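Glia-derived nexin (Homo sapiens, PDB 4DY0) inhibits serine proteases such as thrombin, trypsin and urokinase, binds heparin, and promotes neurite extension by inhibiting thrombin. Local coordinates at residues K276-A281 and K323-V328. Residues are numbered along the deposited sequence; the frame is centred on the assembly and turned at random.
With SO4 (sulfate ion), chain D.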
loop_
_atom_site.group_PDB
_atom_site.type_symbol
_atom_site.label_atom_id
_atom_site.label_comp_id
_atom_site.label_asym_id
_atom_site.label_seq_id
_atom_site.Cartn_x
_atom_site.Cartn_y
_atom_site.Cartn_z
ATOM N N LYS A 276 -16.532 -10.989 0.830
ATOM C CA LYS A 276 -15.915 -11.294 -0.447
ATOM C C LYS A 276 -16.031 -10.025 -1.285
ATOM O O LYS A 276 -17.134 -9.585 -1.597
ATOM C CB LYS A 276 -16.640 -12.461 -1.118
ATOM C CG LYS A 276 -16.603 -12.428 -2.639
ATOM C CD LYS A 276 -16.762 -13.818 -3.237
ATOM C CE LYS A 276 -16.869 -13.736 -4.748
ATOM N NZ LYS A 276 -15.939 -14.687 -5.406
ATOM N N PHE A 277 -14.899 -9.418 -1.625
ATOM C CA PHE A 277 -14.935 -8.119 -2.286
ATOM C C PHE A 277 -13.592 -7.747 -2.897
ATOM O O PHE A 277 -12.594 -8.443 -2.718
ATOM C CB PHE A 277 -15.328 -7.034 -1.283
ATOM C CG PHE A 277 -14.201 -6.615 -0.381
ATOM C CD1 PHE A 277 -13.691 -7.492 0.571
ATOM C CD2 PHE A 277 -13.643 -5.347 -0.486
ATOM C CE1 PHE A 277 -12.648 -7.112 1.403
ATOM C CE2 PHE A 277 -12.598 -4.957 0.340
ATOM C CZ PHE A 277 -12.098 -5.842 1.285
ATOM N N THR A 278 -13.584 -6.628 -3.613
ATOM C CA THR A 278 -12.370 -6.076 -4.175
ATOM C C THR A 278 -12.113 -4.710 -3.555
ATOM O O THR A 278 -12.958 -3.818 -3.626
ATOM C CB THR A 278 -12.486 -5.918 -5.697
ATOM O OG1 THR A 278 -12.810 -7.183 -6.288
ATOM C CG2 THR A 278 -11.185 -5.398 -6.277
ATOM N N ALA A 279 -10.948 -4.564 -2.936
ATOM C CA ALA A 279 -10.537 -3.307 -2.332
ATOM C C ALA A 279 -9.631 -2.552 -3.292
ATOM O O ALA A 279 -8.584 -3.057 -3.686
ATOM C CB ALA A 279 -9.808 -3.570 -1.024
ATOM N N VAL A 280 -10.029 -1.340 -3.658
ATOM C CA VAL A 280 -9.246 -0.541 -4.587
ATOM C C VAL A 280 -9.353 0.954 -4.287
ATOM O O VAL A 280 -10.446 1.479 -4.065
ATOM C CB VAL A 280 -9.664 -0.806 -6.045
ATOM C CG1 VAL A 280 -11.179 -0.666 -6.196
ATOM C CG2 VAL A 280 -8.934 0.137 -6.985
ATOM N N ALA A 281 -8.212 1.635 -4.281
ATOM C CA ALA A 281 -8.183 3.070 -4.048
ATOM C C ALA A 281 -6.977 3.712 -4.722
ATOM O O ALA A 281 -5.924 3.092 -4.865
ATOM C CB ALA A 281 -8.177 3.367 -2.559
ATOM N N LYS A 323 -1.993 3.612 -6.763
ATOM C CA LYS A 323 -3.250 2.885 -6.833
ATOM C C LYS A 323 -3.032 1.459 -6.356
ATOM O O LYS A 323 -2.133 0.767 -6.828
ATOM C CB LYS A 323 -3.807 2.900 -8.252
ATOM C CG LYS A 323 -5.239 2.406 -8.357
ATOM C CD LYS A 323 -5.935 3.011 -9.567
ATOM C CE LYS A 323 -7.363 2.503 -9.700
ATOM N NZ LYS A 323 -8.117 3.288 -10.713
ATOM N N ALA A 324 -3.850 1.031 -5.406
ATOM C CA ALA A 324 -3.711 -0.294 -4.821
ATOM C C ALA A 324 -5.008 -1.052 -5.002
ATOM O O ALA A 324 -6.091 -0.494 -4.830
ATOM C CB ALA A 324 -3.345 -0.193 -3.341
ATOM N N LYS A 325 -4.896 -2.325 -5.356
ATOM C CA LYS A 325 -6.070 -3.130 -5.654
ATOM C C LYS A 325 -5.860 -4.571 -5.208
ATOM O O LYS A 325 -4.933 -5.240 -5.661
ATOM C CB LYS A 325 -6.375 -3.070 -7.152
ATOM C CG LYS A 325 -7.563 -3.904 -7.598
ATOM C CD LYS A 325 -8.004 -3.489 -8.995
ATOM C CE LYS A 325 -9.109 -4.373 -9.521
ATOM N NZ LYS A 325 -9.610 -3.882 -10.835
ATOM N N ILE A 326 -6.716 -5.033 -4.305
ATOM C CA ILE A 326 -6.658 -6.406 -3.830
ATOM C C ILE A 326 -8.036 -7.053 -3.916
ATOM O O ILE A 326 -9.038 -6.453 -3.536
ATOM C CB ILE A 326 -6.142 -6.484 -2.376
ATOM C CG1 ILE A 326 -6.081 -7.941 -1.910
ATOM C CG2 ILE A 326 -7.030 -5.666 -1.452
ATOM C CD1 ILE A 326 -5.708 -8.103 -0.455
ATOM N N GLU A 327 -8.089 -8.272 -4.437
ATOM C CA GLU A 327 -9.336 -9.018 -4.441
ATOM C C GLU A 327 -9.345 -10.062 -3.331
ATOM O O GLU A 327 -8.371 -10.788 -3.132
ATOM C CB GLU A 327 -9.590 -9.687 -5.791
ATOM C CG GLU A 327 -10.844 -10.554 -5.776
ATOM C CD GLU A 327 -11.163 -11.177 -7.121
ATOM O OE1 GLU A 327 -12.167 -11.917 -7.204
ATOM O OE2 GLU A 327 -10.417 -10.927 -8.091
ATOM N N VAL A 328 -10.449 -10.121 -2.600
ATOM C CA VAL A 328 -10.618 -11.122 -1.566
ATOM C C VAL A 328 -11.702 -12.101 -1.999
ATOM O O VAL A 328 -12.868 -11.725 -2.123
ATOM C CB VAL A 328 -10.987 -10.469 -0.225
ATOM C CG1 VAL A 328 -11.217 -11.525 0.836
ATOM C CG2 VAL A 328 -9.885 -9.512 0.201
HETATM S S SO4 D . -9.452 0.030 -12.379
HETATM O O1 SO4 D . -10.700 -0.764 -12.324
HETATM O O2 SO4 D . -9.192 0.629 -11.051
HETATM O O3 SO4 D . -8.324 -0.854 -12.750
HETATM O O4 SO4 D . -9.599 1.112 -13.382
#
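In the large central β-sheet of the serpin fold, sheet A, Phe277–Ala281 runs antiparallel to Lys323–Val328, the pairs Phe277–Val328, Ala279–Ile326 and Ala281–Ala324 each sharing two backbone hydrogen bonds. Val328 N to Phe277 O is short and straight (2.7 Å, 167° at the hydrogen), whereas the return bond from Phe277 N to Val328 O is more bent (137°). On the buried face, Ala279 CB meets Ile326 CG2 at 3.5 Å, and Phe277 CE1 lies 3.9 Å from Val328 CG2; Phe372, Ile376 and Val33 cover this face. On the other face the lysines extend past their neighbours: Lys325 CE passes Thr278 CG2 at 4.0 Å, and Lys323 CE lies 3.9 Å from Val280 CG2. With CG anti to the backbone N (chi1 -169°) and the chain extended beyond it, Lys323 carries NZ to the carbonyl oxygens of Asp147 and Asn148 and, by a weak bond of 2.9 Å, to O2 of a sulfate, probably a crystallisation ion. Lys325 NZ donates a hydrogen bond to Met145 O. A leucine in place of Lys323 would probably leave the carbonyl oxygens of Asp147 and Asn148 without this donor. This antiparallel pair belongs to serpin sheet A, into which the cleaved reactive loop inserts during protease inhibition.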